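Local structure of UDP-N-acetylglucosamine pyrophosphorylase (Entamoeba histolytica, 3OC9) at residues 6-14 / 226-236; 17-28 / 196-205. The protein probably catalyses the formation of UDP-N-acetyl-alpha-D-glucosamine and diphosphate from UTP and N-acetyl-alpha-D-glucosamine 1-phosphate. All blocks are in the same frame, centred on the assembly; numbering follows the deposited sequence.

Contact 1 of 2, residues 6-14 / 226-236; sequences TYQPVDITT and LVKEQERIKVV
The ring of Y7 lies against V227, whose CG2 methyl sits over one face, 3.7 Å above the plane and displaced toward the rim on the CD1 side, a CH-pi contact. At the edge of the same ring is the carboxylate of E229: its OE1 comes to 3.4 Å from Y7 CE1, near the ring plane, with the carboxylate plane standing almost perpendicular to the ring (89°). K228 O is a second edge neighbour, also near the plane. V236 CG2 approaches the far end of the ring obliquely, near the hydroxyl. A chi1 of -57° at V227 puts CG2, the branch that faces the ring, between its own backbone N and carbonyl carbon, with CG1 anti to the carbonyl carbon.

Beside this ring contact, Q8 and K228 form a single antiparallel hydrogen-bonded pair: Q8 N gives to K228 O at 3.0 Å, and K228 N returns the bond to Q8 O at the same length. The N-terminal segment 6-14 thus runs beside strand 225-229, on the side away from strand 232-236; the two strands reverse through a type I' turn from E229 to R232. Past P9 the chain turns V10 inward. With its CG2 anti to the carbonyl carbon, that methyl rests on the backbone of V227, 3.5 Å from V227 C, and also meets I233 CD1 at 3.8 Å; beyond it V10 touches I324 of strand 322-326.

Two waters extend the contact, one between T6 O and Q230 N, the other between D11 N and K228 NZ. E229 OE1 also accepts a hydrogen bond from K234 NZ at 3.0 Å, part of a salt bridge, from above the carboxylate plane. This bridge probably steadies the carboxylate at the tyrosine edge, where its negative charge would suit the slightly positive ring hydrogens.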
loop_
_atom_site.group_PDB
_atom_site.type_symbol
_atom_site.label_atom_id
_atom_site.label_comp_id
_atom_site.label_asym_id
_atom_site.label_seq_id
_atom_site.Cartn_x
_atom_site.Cartn_y
_atom_site.Cartn_z
ATOM N N THR A 6 7.148 23.439 20.268
ATOM C CA THR A 6 7.802 22.128 19.974
ATOM C C THR A 6 6.762 21.077 19.538
ATOM O O THR A 6 5.640 21.447 19.155
ATOM C CB THR A 6 8.645 21.633 21.176
ATOM O OG1 THR A 6 7.912 21.814 22.395
ATOM C CG2 THR A 6 9.962 22.412 21.273
ATOM N N TYR A 7 7.117 19.789 19.582
ATOM C CA TYR A 7 6.168 18.731 19.177
ATOM C C TYR A 7 5.027 18.535 20.196
ATOM O O TYR A 7 5.236 18.653 21.422
ATOM C CB TYR A 7 6.881 17.397 18.899
ATOM C CG TYR A 7 7.819 17.352 17.695
ATOM C CD1 TYR A 7 7.523 18.038 16.511
ATOM C CD2 TYR A 7 8.992 16.596 17.738
ATOM C CE1 TYR A 7 8.384 17.985 15.400
ATOM C CE2 TYR A 7 9.862 16.532 16.634
ATOM C CZ TYR A 7 9.544 17.231 15.473
ATOM O OH TYR A 7 10.387 17.174 14.388
ATOM N N GLN A 8 3.820 18.258 19.686
ATOM C CA GLN A 8 2.657 17.900 20.505
ATOM C C GLN A 8 2.031 16.565 20.015
ATOM O O GLN A 8 2.186 16.221 18.838
ATOM C CB GLN A 8 1.603 19.017 20.466
ATOM C CG GLN A 8 2.111 20.398 20.962
ATOM C CD GLN A 8 2.317 20.458 22.475
ATOM O OE1 GLN A 8 1.499 19.956 23.251
ATOM N NE2 GLN A 8 3.408 21.098 22.900
ATOM N N PRO A 9 1.354 15.815 20.916
ATOM C CA PRO A 9 0.711 14.530 20.529
ATOM C C PRO A 9 -0.433 14.692 19.511
ATOM O O PRO A 9 -1.032 15.773 19.407
ATOM C CB PRO A 9 0.132 14.002 21.857
ATOM C CG PRO A 9 0.801 14.783 22.936
ATOM C CD PRO A 9 1.126 16.119 22.343
ATOM N N VAL A 10 -0.743 13.605 18.802
ATOM C CA VAL A 10 -1.816 13.546 17.789
ATOM C C VAL A 10 -2.949 12.625 18.305
ATOM O O VAL A 10 -2.668 11.491 18.703
ATOM C CB VAL A 10 -1.259 12.976 16.438
ATOM C CG1 VAL A 10 -2.377 12.775 15.400
ATOM C CG2 VAL A 10 -0.153 13.894 15.867
ATOM N N ASP A 11 -4.210 13.086 18.284
ATOM C CA ASP A 11 -5.378 12.247 18.677
ATOM C C ASP A 11 -5.859 11.335 17.517
ATOM O O ASP A 11 -5.915 11.774 16.351
ATOM C CB ASP A 11 -6.578 13.099 19.114
ATOM C CG ASP A 11 -6.273 14.033 20.286
ATOM O OD1 ASP A 11 -5.683 13.590 21.302
ATOM O OD2 ASP A 11 -6.627 15.221 20.177
ATOM N N ILE A 12 -6.224 10.094 17.856
ATOM C CA ILE A 12 -6.799 9.129 16.888
ATOM C C ILE A 12 -8.275 9.494 16.707
ATOM O O ILE A 12 -9.047 9.428 17.664
ATOM C CB ILE A 12 -6.635 7.641 17.392
ATOM C CG1 ILE A 12 -5.135 7.283 17.549
ATOM C CG2 ILE A 12 -7.410 6.622 16.476
ATOM C CD1 ILE A 12 -4.847 5.930 18.283
ATOM N N THR A 13 -8.657 9.942 15.505
ATOM C CA THR A 13 -10.020 10.452 15.265
ATOM C C THR A 13 -11.108 9.399 15.568
ATOM O O THR A 13 -12.163 9.728 16.147
ATOM C CB THR A 13 -10.178 11.033 13.817
ATOM O OG1 THR A 13 -8.975 11.755 13.441
ATOM C CG2 THR A 13 -11.368 11.982 13.750
ATOM N N THR A 14 -10.851 8.153 15.169
ATOM C CA THR A 14 -11.799 7.015 15.358
ATOM C C THR A 14 -12.058 6.599 16.838
ATOM O O THR A 14 -12.985 5.806 17.121
ATOM C CB THR A 14 -11.401 5.776 14.467
ATOM O OG1 THR A 14 -10.028 5.401 14.702
ATOM C CG2 THR A 14 -11.565 6.113 13.010
ATOM N N LEU A 226 3.400 9.649 14.018
ATOM C CA LEU A 226 2.878 11.021 13.739
ATOM C C LEU A 226 3.118 11.990 14.904
ATOM O O LEU A 226 3.006 11.602 16.087
ATOM C CB LEU A 226 1.364 10.997 13.437
ATOM C CG LEU A 226 0.895 10.049 12.322
ATOM C CD1 LEU A 226 -0.611 10.185 12.131
ATOM C CD2 LEU A 226 1.613 10.312 10.973
ATOM N N VAL A 227 3.415 13.242 14.551
ATOM C CA VAL A 227 3.571 14.337 15.518
ATOM C C VAL A 227 2.817 15.573 14.986
ATOM O O VAL A 227 2.484 15.627 13.807
ATOM C CB VAL A 227 5.083 14.704 15.774
ATOM C CG1 VAL A 227 5.916 13.481 16.272
ATOM C CG2 VAL A 227 5.720 15.326 14.530
ATOM N N LYS A 228 2.553 16.551 15.859
ATOM C CA LYS A 228 1.938 17.827 15.456
ATOM C C LYS A 228 2.913 18.980 15.742
ATOM O O LYS A 228 3.495 19.038 16.831
ATOM C CB LYS A 228 0.606 18.035 16.203
ATOM C CG LYS A 228 -0.249 19.186 15.662
ATOM C CD LYS A 228 -1.509 19.426 16.506
ATOM C CE LYS A 228 -2.645 18.492 16.120
ATOM N NZ LYS A 228 -3.921 18.879 16.825
ATOM N N GLU A 229 3.099 19.869 14.762
ATOM C CA GLU A 229 3.959 21.065 14.894
ATOM C C GLU A 229 3.244 22.292 14.308
ATOM O O GLU A 229 2.917 22.311 13.116
ATOM C CB GLU A 229 5.290 20.836 14.169
ATOM C CG GLU A 229 6.338 21.946 14.353
ATOM C CD GLU A 229 7.740 21.575 13.848
ATOM O OE1 GLU A 229 7.928 20.503 13.235
ATOM O OE2 GLU A 229 8.679 22.367 14.075
ATOM N N GLN A 230 2.988 23.306 15.145
ATOM C CA GLN A 230 2.225 24.499 14.715
ATOM C C GLN A 230 0.924 24.131 13.956
ATOM O O GLN A 230 0.623 24.660 12.865
ATOM C CB GLN A 230 3.115 25.475 13.921
ATOM C CG GLN A 230 4.240 26.110 14.763
ATOM C CD GLN A 230 4.790 27.405 14.176
ATOM O OE1 GLN A 230 5.622 27.385 13.264
ATOM N NE2 GLN A 230 4.347 28.547 14.725
ATOM N N GLU A 231 0.175 23.205 14.564
ATOM C CA GLU A 231 -1.102 22.680 14.071
ATOM C C GLU A 231 -1.040 21.852 12.773
ATOM O O GLU A 231 -2.082 21.511 12.231
ATOM C CB GLU A 231 -2.195 23.770 13.990
ATOM C CG GLU A 231 -2.555 24.419 15.340
ATOM C CD GLU A 231 -3.027 23.411 16.392
ATOM O OE1 GLU A 231 -3.900 22.562 16.091
ATOM O OE2 GLU A 231 -2.524 23.482 17.535
ATOM N N ARG A 232 0.161 21.530 12.284
ATOM C CA ARG A 232 0.308 20.678 11.078
ATOM C C ARG A 232 0.819 19.267 11.419
ATOM O O ARG A 232 1.590 19.119 12.360
ATOM C CB ARG A 232 1.254 21.337 10.069
ATOM C CG ARG A 232 0.830 22.761 9.642
ATOM C CD ARG A 232 -0.538 22.716 8.966
ATOM N NE ARG A 232 -1.050 24.051 8.643
ATOM C CZ ARG A 232 -0.990 24.619 7.442
ATOM N NH1 ARG A 232 -0.429 23.989 6.416
ATOM N NH2 ARG A 232 -1.490 25.843 7.266
ATOM N N ILE A 233 0.413 18.252 10.643
ATOM C CA ILE A 233 0.854 16.851 10.878
ATOM C C ILE A 233 2.123 16.477 10.096
ATOM O O ILE A 233 2.237 16.827 8.920
ATOM C CB ILE A 233 -0.295 15.834 10.511
ATOM C CG1 ILE A 233 -1.562 16.106 11.330
ATOM C CG2 ILE A 233 0.178 14.365 10.635
ATOM C CD1 ILE A 233 -1.402 15.882 12.859
ATOM N N LYS A 234 3.065 15.782 10.763
ATOM C CA LYS A 234 4.329 15.294 10.187
ATOM C C LYS A 234 4.641 13.852 10.625
ATOM O O LYS A 234 4.130 13.389 11.659
ATOM C CB LYS A 234 5.530 16.208 10.577
ATOM C CG LYS A 234 5.511 17.627 9.963
ATOM C CD LYS A 234 6.636 18.556 10.534
ATOM C CE LYS A 234 6.419 20.026 10.092
ATOM N NZ LYS A 234 7.653 20.916 10.270
ATOM N N VAL A 235 5.458 13.143 9.827
ATOM C CA VAL A 235 6.047 11.839 10.239
ATOM C C VAL A 235 7.476 12.008 10.756
ATOM O O VAL A 235 8.305 12.699 10.101
ATOM C CB VAL A 235 6.048 10.791 9.064
ATOM C CG1 VAL A 235 6.821 9.521 9.431
ATOM C CG2 VAL A 235 4.608 10.441 8.638
ATOM N N VAL A 236 7.767 11.399 11.914
ATOM C CA VAL A 236 9.159 11.213 12.391
ATOM C C VAL A 236 9.570 9.741 12.167
ATOM O O VAL A 236 8.948 8.835 12.715
ATOM C CB VAL A 236 9.317 11.647 13.885
ATOM C CG1 VAL A 236 10.719 11.290 14.450
ATOM C CG2 VAL A 236 9.056 13.159 14.050
HETATM O O HOH W 1 3.681 22.812 18.033
HETATM O O HOH W 2 -4.773 15.813 17.117
#

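Contact 2 of 2, residues 17-28 / 196-205; sequences IPVTKEHYYRGL and PNMIGYMDLL. With SO4 (sulfate ion), chain B.
D203 OD2 takes two bonds from R26, at 3.0 Å from NE and 3.1 Å from NH2. The guanidinium meets it side-on, with OD2 in the guanidinium plane but both nitrogens off the same face of the carboxylate. A bend at chi2 (64°) turns the arginine chain toward the aspartate, whose other oxygen, OD1, is hydrogen-bonded to Y180 OH. NH1 of R26 binds a sulfate, probably from the crystallisation liquor, through O4.

Helices 21-28 and 196-204 cross nearly at right angles (98°), their axes 6.6 Å apart. Neither G27 nor G200 has a side chain to hold the helices apart: G200 CA points its hydrogen at H23 O (3.3 Å), and G27 CA likewise at P196 O (3.4 Å). On its other side helix 196-204 covers the mixed sheet, M198 and M202 resting on strand 209-215.

The edge of Y201 meets the face of H23 in a T-shaped pair, planes at 71°, with CD1 over the imidazole. L204 CD1 touches H23 CD2 at 3.6 Å. T20 N donates to H23 ND1, and the two residues form a capping box whose return bond, H23 N to T20 OG1, is weak. Y201 reaches past V19 to donate its hydroxyl hydrogen to I17 O at 2.8 Å, on a lone pair in the carbonyl plane.

The bond from T20 N implies that ND1 carries no proton, so a neutral H23 would have its hydrogen on NE2.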
loop_
_atom_site.group_PDB
_atom_site.type_symbol
_atom_site.label_atom_id
_atom_site.label_comp_id
_atom_site.label_asym_id
_atom_site.label_seq_id
_atom_site.Cartn_x
_atom_site.Cartn_y
_atom_site.Cartn_z
ATOM N N ILE A 17 -15.010 9.632 17.145
ATOM C CA ILE A 17 -15.937 9.624 16.012
ATOM C C ILE A 17 -15.852 8.228 15.360
ATOM O O ILE A 17 -14.957 7.947 14.550
ATOM C CB ILE A 17 -15.649 10.762 14.975
ATOM C CG1 ILE A 17 -15.630 12.141 15.651
ATOM C CG2 ILE A 17 -16.699 10.755 13.848
ATOM C CD1 ILE A 17 -15.159 13.284 14.731
ATOM N N PRO A 18 -16.777 7.327 15.724
ATOM C CA PRO A 18 -16.640 5.939 15.310
ATOM C C PRO A 18 -16.934 5.731 13.809
ATOM O O PRO A 18 -17.664 6.531 13.207
ATOM C CB PRO A 18 -17.714 5.226 16.151
ATOM C CG PRO A 18 -18.754 6.259 16.353
ATOM C CD PRO A 18 -17.990 7.550 16.537
ATOM N N VAL A 19 -16.326 4.689 13.239
ATOM C CA VAL A 19 -16.666 4.211 11.879
ATOM C C VAL A 19 -17.961 3.396 11.969
ATOM O O VAL A 19 -18.021 2.386 12.693
ATOM C CB VAL A 19 -15.541 3.332 11.282
ATOM C CG1 VAL A 19 -15.902 2.875 9.847
ATOM C CG2 VAL A 19 -14.200 4.092 11.286
ATOM N N THR A 20 -18.986 3.836 11.244
ATOM C CA THR A 20 -20.340 3.249 11.346
ATOM C C THR A 20 -20.793 2.613 10.025
ATOM O O THR A 20 -20.172 2.836 8.979
ATOM C CB THR A 20 -21.394 4.323 11.686
ATOM O OG1 THR A 20 -21.548 5.219 10.571
ATOM C CG2 THR A 20 -21.000 5.143 12.948
ATOM N N LYS A 21 -21.905 1.872 10.057
ATOM C CA LYS A 21 -22.496 1.368 8.795
ATOM C C LYS A 21 -22.913 2.477 7.812
ATOM O O LYS A 21 -22.844 2.264 6.588
ATOM C CB LYS A 21 -23.637 0.354 9.041
ATOM C CG LYS A 21 -23.156 -1.050 9.467
ATOM C CD LYS A 21 -22.284 -1.729 8.388
ATOM C CE LYS A 21 -21.662 -3.046 8.876
ATOM N NZ LYS A 21 -20.883 -3.745 7.798
ATOM N N GLU A 22 -23.324 3.650 8.318
ATOM C CA GLU A 22 -23.612 4.811 7.450
ATOM C C GLU A 22 -22.386 5.158 6.559
ATOM O O GLU A 22 -22.540 5.415 5.345
ATOM C CB GLU A 22 -24.086 6.035 8.267
ATOM C CG GLU A 22 -24.305 7.339 7.444
ATOM C CD GLU A 22 -24.495 8.623 8.280
ATOM O OE1 GLU A 22 -24.067 8.683 9.461
ATOM O OE2 GLU A 22 -25.060 9.602 7.731
ATOM N N HIS A 23 -21.185 5.127 7.147
ATOM C CA HIS A 23 -19.937 5.373 6.387
ATOM C C HIS A 23 -19.692 4.316 5.293
ATOM O O HIS A 23 -19.345 4.669 4.151
ATOM C CB HIS A 23 -18.693 5.454 7.307
ATOM C CG HIS A 23 -18.735 6.578 8.304
ATOM N ND1 HIS A 23 -18.557 6.378 9.656
ATOM C CD2 HIS A 23 -18.909 7.914 8.142
ATOM C CE1 HIS A 23 -18.649 7.534 10.290
ATOM N NE2 HIS A 23 -18.853 8.487 9.396
ATOM N N TYR A 24 -19.856 3.035 5.640
ATOM C CA TYR A 24 -19.698 1.931 4.660
ATOM C C TYR A 24 -20.608 2.119 3.427
ATOM O O TYR A 24 -20.148 2.031 2.280
ATOM C CB TYR A 24 -19.966 0.579 5.351
ATOM C CG TYR A 24 -19.968 -0.657 4.456
ATOM C CD1 TYR A 24 -18.781 -1.329 4.159
ATOM C CD2 TYR A 24 -21.158 -1.170 3.950
ATOM C CE1 TYR A 24 -18.772 -2.480 3.346
ATOM C CE2 TYR A 24 -21.160 -2.316 3.130
ATOM C CZ TYR A 24 -19.963 -2.958 2.832
ATOM O OH TYR A 24 -19.970 -4.095 2.034
ATOM N N TYR A 25 -21.901 2.368 3.653
ATOM C CA TYR A 25 -22.838 2.561 2.527
ATOM C C TYR A 25 -22.619 3.842 1.706
ATOM O O TYR A 25 -22.849 3.838 0.489
ATOM C CB TYR A 25 -24.313 2.386 2.956
ATOM C CG TYR A 25 -24.623 0.956 3.353
ATOM C CD1 TYR A 25 -24.567 -0.076 2.414
ATOM C CD2 TYR A 25 -24.935 0.626 4.674
ATOM C CE1 TYR A 25 -24.822 -1.393 2.774
ATOM C CE2 TYR A 25 -25.196 -0.696 5.047
ATOM C CZ TYR A 25 -25.127 -1.700 4.089
ATOM O OH TYR A 25 -25.391 -3.014 4.425
ATOM N N ARG A 26 -22.154 4.920 2.341
ATOM C CA ARG A 26 -21.767 6.129 1.585
ATOM C C ARG A 26 -20.555 5.846 0.666
ATOM O O ARG A 26 -20.450 6.392 -0.452
ATOM C CB ARG A 26 -21.489 7.309 2.531
ATOM C CG ARG A 26 -21.012 8.629 1.866
ATOM C CD ARG A 26 -22.059 9.253 0.942
ATOM N NE ARG A 26 -21.588 10.530 0.400
ATOM C CZ ARG A 26 -22.113 11.148 -0.654
ATOM N NH1 ARG A 26 -23.144 10.611 -1.302
ATOM N NH2 ARG A 26 -21.598 12.305 -1.067
ATOM N N GLY A 27 -19.646 4.990 1.147
ATOM C CA GLY A 27 -18.503 4.535 0.334
ATOM C C GLY A 27 -18.953 3.767 -0.915
ATOM O O GLY A 27 -18.472 4.043 -2.019
ATOM N N LEU A 28 -19.865 2.807 -0.746
ATOM C CA LEU A 28 -20.426 2.069 -1.895
ATOM C C LEU A 28 -21.136 3.004 -2.901
ATOM O O LEU A 28 -21.018 2.810 -4.118
ATOM C CB LEU A 28 -21.376 0.922 -1.442
ATOM C CG LEU A 28 -20.786 -0.323 -0.740
ATOM C CD1 LEU A 28 -21.880 -1.378 -0.461
ATOM C CD2 LEU A 28 -19.623 -0.973 -1.522
ATOM N N PRO A 196 -14.553 0.813 1.234
ATOM C CA PRO A 196 -15.750 1.689 1.348
ATOM C C PRO A 196 -15.883 2.386 2.721
ATOM O O PRO A 196 -16.395 3.527 2.778
ATOM C CB PRO A 196 -16.945 0.734 1.094
ATOM C CG PRO A 196 -16.368 -0.532 0.591
ATOM C CD PRO A 196 -14.882 -0.569 0.846
ATOM N N ASN A 197 -15.462 1.702 3.801
ATOM C CA ASN A 197 -15.464 2.301 5.172
ATOM C C ASN A 197 -14.655 3.605 5.219
ATOM O O ASN A 197 -15.097 4.629 5.806
ATOM C CB ASN A 197 -14.902 1.305 6.226
ATOM C CG ASN A 197 -15.709 0.006 6.321
ATOM O OD1 ASN A 197 -16.819 -0.008 6.864
ATOM N ND2 ASN A 197 -15.139 -1.098 5.805
ATOM N N MET A 198 -13.483 3.574 4.586
ATOM C CA MET A 198 -12.545 4.730 4.581
ATOM C C MET A 198 -13.022 5.871 3.640
ATOM O O MET A 198 -12.921 7.068 3.986
ATOM C CB MET A 198 -11.129 4.195 4.219
ATOM C CG MET A 198 -10.009 5.231 4.113
ATOM S SD MET A 198 -8.511 4.424 3.442
ATOM C CE MET A 198 -7.304 5.634 3.964
ATOM N N ILE A 199 -13.549 5.508 2.459
ATOM C CA ILE A 199 -14.085 6.516 1.495
ATOM C C ILE A 199 -15.263 7.295 2.132
ATOM O O ILE A 199 -15.322 8.536 2.067
ATOM C CB ILE A 199 -14.527 5.844 0.140
ATOM C CG1 ILE A 199 -13.339 5.157 -0.557
ATOM C CG2 ILE A 199 -15.316 6.836 -0.796
ATOM C CD1 ILE A 199 -12.184 6.057 -0.980
ATOM N N GLY A 200 -16.176 6.573 2.784
ATOM C CA GLY A 200 -17.309 7.220 3.473
ATOM C C GLY A 200 -16.899 8.115 4.651
ATOM O O GLY A 200 -17.452 9.218 4.845
ATOM N N TYR A 201 -15.909 7.659 5.415
ATOM C CA TYR A 201 -15.360 8.435 6.560
ATOM C C TYR A 201 -14.722 9.768 6.086
ATOM O O TYR A 201 -15.037 10.857 6.620
ATOM C CB TYR A 201 -14.372 7.554 7.361
ATOM C CG TYR A 201 -14.047 8.014 8.789
ATOM C CD1 TYR A 201 -14.926 7.744 9.843
ATOM C CD2 TYR A 201 -12.841 8.682 9.085
ATOM C CE1 TYR A 201 -14.628 8.133 11.171
ATOM C CE2 TYR A 201 -12.535 9.084 10.426
ATOM C CZ TYR A 201 -13.436 8.805 11.453
ATOM O OH TYR A 201 -13.162 9.204 12.771
ATOM N N MET A 202 -13.846 9.710 5.076
ATOM C CA MET A 202 -13.232 10.942 4.581
ATOM C C MET A 202 -14.228 11.911 3.891
ATOM O O MET A 202 -14.050 13.136 3.955
ATOM C CB MET A 202 -11.902 10.687 3.818
ATOM C CG MET A 202 -12.002 10.125 2.410
ATOM S SD MET A 202 -10.324 9.873 1.692
ATOM C CE MET A 202 -9.599 11.515 1.758
ATOM N N ASP A 203 -15.310 11.383 3.304
ATOM C CA ASP A 203 -16.295 12.287 2.669
ATOM C C ASP A 203 -17.124 13.046 3.690
ATOM O O ASP A 203 -17.285 14.267 3.567
ATOM C CB ASP A 203 -17.193 11.577 1.647
ATOM C CG ASP A 203 -18.084 12.561 0.857
ATOM O OD1 ASP A 203 -17.559 13.423 0.105
ATOM O OD2 ASP A 203 -19.314 12.463 0.993
ATOM N N LEU A 204 -17.602 12.351 4.717
ATOM C CA LEU A 204 -18.465 13.002 5.712
ATOM C C LEU A 204 -17.704 13.999 6.625
ATOM O O LEU A 204 -18.295 15.008 7.089
ATOM C CB LEU A 204 -19.335 11.971 6.466
ATOM C CG LEU A 204 -20.273 11.082 5.589
ATOM C CD1 LEU A 204 -21.116 10.113 6.422
ATOM C CD2 LEU A 204 -21.193 11.895 4.654
ATOM N N LEU A 205 -16.396 13.764 6.825
ATOM C CA LEU A 205 -15.532 14.716 7.562
ATOM C C LEU A 205 -14.838 15.784 6.668
ATOM O O LEU A 205 -14.142 16.672 7.183
ATOM C CB LEU A 205 -14.495 13.970 8.433
ATOM C CG LEU A 205 -15.000 13.111 9.611
ATOM C CD1 LEU A 205 -13.807 12.472 10.328
ATOM C CD2 LEU A 205 -15.832 13.917 10.616
HETATM S S SO4 B . -24.353 12.976 -3.715
HETATM O O1 SO4 B . -23.111 12.369 -4.200
HETATM O O2 SO4 B . -24.036 14.112 -2.849
HETATM O O3 SO4 B . -25.148 13.435 -4.850
HETATM O O4 SO4 B . -25.119 11.985 -2.962
HETATM O O HOH W 3 -18.701 0.241 9.006
HETATM O O HOH W 4 -17.944 -3.113 7.192
#

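Contact 2 is the more deeply packed of the two, with about half of its touching residues buried; in contact 1 only three of eleven are. Their chemistry follows: contact 1 adds an irregular N-terminal segment to a hairpin through backbone bonds, waters and a few apolar side chains, while contact 2 packs two helices closely at two glycines, with aromatic and aliphatic side chains round them and a salt bridge at the margin. Their centres lie about 23 Å apart, and contact 2 is nested inside the chain loop closed by contact 1. They meet at T13 and T14, whose CG2 methyls pack on Y201 OH, while their hydroxyls bond strand 322-326.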